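Long-range contact in p22 protein (Trypanosoma brucei, PDB 3JV1), which probably acts as an accessory factor in the mitochondrial RNA editing of cytochrome oxidase subunit II transcripts, and belongs to the Mam33 family: residues Q59-D64 and T73-V78. Numbering follows the deposited sequence.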
# COMPACT_ATOMS: atom_id res chain seq x y z
N GLN A 59 -1.43 11.95 14.18
CA GLN A 59 -1.47 10.50 13.98
C GLN A 59 -0.19 10.04 13.30
O GLN A 59 0.06 10.42 12.15
CB GLN A 59 -2.64 10.09 13.08
CG GLN A 59 -3.96 10.77 13.36
CD GLN A 59 -5.04 10.39 12.36
OE1 GLN A 59 -4.82 10.46 11.15
NE2 GLN A 59 -6.20 9.99 12.85
N LEU A 60 0.63 9.24 13.99
CA LEU A 60 1.86 8.73 13.38
C LEU A 60 1.43 7.81 12.26
O LEU A 60 0.50 7.03 12.43
CB LEU A 60 2.69 7.94 14.39
CG LEU A 60 3.59 8.69 15.37
CD1 LEU A 60 4.81 9.20 14.63
CD2 LEU A 60 2.83 9.83 16.02
N THR A 61 2.10 7.89 11.11
CA THR A 61 1.74 7.05 9.98
C THR A 61 2.85 6.10 9.54
O THR A 61 2.63 5.27 8.65
CB THR A 61 1.29 7.90 8.77
OG1 THR A 61 2.33 8.82 8.41
CG2 THR A 61 0.03 8.68 9.09
N GLY A 62 4.03 6.21 10.14
CA GLY A 62 5.10 5.32 9.77
C GLY A 62 6.51 5.84 9.96
O GLY A 62 6.72 6.92 10.51
N GLU A 63 7.47 5.04 9.51
CA GLU A 63 8.90 5.34 9.56
C GLU A 63 9.34 5.01 8.15
O GLU A 63 8.87 4.02 7.58
CB GLU A 63 9.60 4.41 10.56
CG GLU A 63 8.97 4.37 11.94
CD GLU A 63 7.58 3.75 11.95
OE1 GLU A 63 7.43 2.60 11.48
OE2 GLU A 63 6.63 4.41 12.43
N ASP A 64 10.23 5.80 7.56
CA ASP A 64 10.58 5.52 6.17
C ASP A 64 12.03 5.62 5.71
O ASP A 64 12.91 6.07 6.44
CB ASP A 64 9.74 6.42 5.26
CG ASP A 64 10.19 7.87 5.31
OD1 ASP A 64 10.38 8.38 6.44
OD2 ASP A 64 10.34 8.49 4.24
N THR A 73 6.91 9.62 9.87
CA THR A 73 5.88 10.33 9.14
C THR A 73 4.63 10.38 10.01
O THR A 73 4.34 9.46 10.77
CB THR A 73 5.51 9.63 7.81
OG1 THR A 73 5.16 8.27 8.06
CG2 THR A 73 6.67 9.69 6.83
N LEU A 74 3.89 11.48 9.89
CA LEU A 74 2.67 11.63 10.65
C LEU A 74 1.78 12.63 9.95
O LEU A 74 2.23 13.42 9.13
CB LEU A 74 2.98 12.09 12.08
CG LEU A 74 3.93 13.26 12.32
CD1 LEU A 74 3.21 14.58 12.10
CD2 LEU A 74 4.46 13.20 13.75
N ASP A 75 0.49 12.58 10.27
CA ASP A 75 -0.49 13.49 9.72
C ASP A 75 -0.94 14.39 10.86
O ASP A 75 -1.11 13.95 11.99
CB ASP A 75 -1.72 12.76 9.20
CG ASP A 75 -1.51 12.11 7.86
OD1 ASP A 75 -0.51 12.43 7.18
OD2 ASP A 75 -2.36 11.29 7.47
N VAL A 76 -1.12 15.67 10.54
CA VAL A 76 -1.60 16.61 11.52
C VAL A 76 -2.92 17.14 10.97
O VAL A 76 -2.95 17.74 9.90
CB VAL A 76 -0.61 17.77 11.72
CG1 VAL A 76 -1.29 18.92 12.46
CG2 VAL A 76 0.58 17.28 12.53
N LEU A 77 -4.00 16.87 11.67
CA LEU A 77 -5.30 17.35 11.22
C LEU A 77 -5.82 18.48 12.10
O LEU A 77 -5.70 18.44 13.33
CB LEU A 77 -6.34 16.22 11.22
CG LEU A 77 -6.10 15.00 10.32
CD1 LEU A 77 -5.15 14.03 11.00
CD2 LEU A 77 -7.43 14.32 10.05
N VAL A 78 -6.37 19.51 11.46
CA VAL A 78 -6.95 20.64 12.17
C VAL A 78 -8.40 20.58 11.72
O VAL A 78 -8.71 20.85 10.57
CB VAL A 78 -6.29 21.97 11.76
CG1 VAL A 78 -6.97 23.13 12.50
CG2 VAL A 78 -4.80 21.93 12.10
O HOH W 1 1.52 10.84 6.88
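Gln59 and Asp75 pair through both of their backbone amides, and the regular antiparallel pattern they set up is broken two residues further on. Gln59 N donates to Asp75 O at 3.0 Å, and Asp75 N donates back to Gln59 O. Beyond the non-hydrogen-bonded pair Leu60 and Leu74, two consecutive residues face a single one: Thr73 O accepts a nearly straight bond from Thr61 N (2.8 Å) and a weak, bent one from Gly62 N. Thr73 N closes the irregular stretch on Gly62 O at 2.8 Å. Thr61 and Gly62 thus share Thr73, and at the Gly62 phi of 153° a CB would jam against the carbonyl O of Thr61, which by itself calls for glycine.

Polar side chains gather on the face shared by Thr73 and Asp75, and the bulge brings Thr61 to them. Both threonine hydroxyls are held between backbone N and carbonyl carbon (chi1 57° for Thr61, 54° for Thr73), which places Thr61 OG1 2.9 Å from Thr73 OG1, the side chains crossing at about a right angle. A water 2.7 Å from Thr61 OG1 donates to Asp75 OD1, while the methyl CG2 of Thr61 rests near the Asp75 carboxylate. The side chain of Gln59, extended beyond CG, lays its amide against Leu77, with OE1 3.6 Å from Leu77 CD1: a van der Waals contact.

Apolar packing lies on the other, buried face. Leu60 CD1 meets Leu74 CD2 at 4.1 Å, and Leu74 also packs on Met89 and Val91.

The backbone pattern, Thr61 and Gly62 both opposite Thr73, is that of a classic beta bulge, near the loop end of the hairpin formed by strands 54-63 and 72-80, the central pair of the antiparallel sheet of this Mam33-family fold.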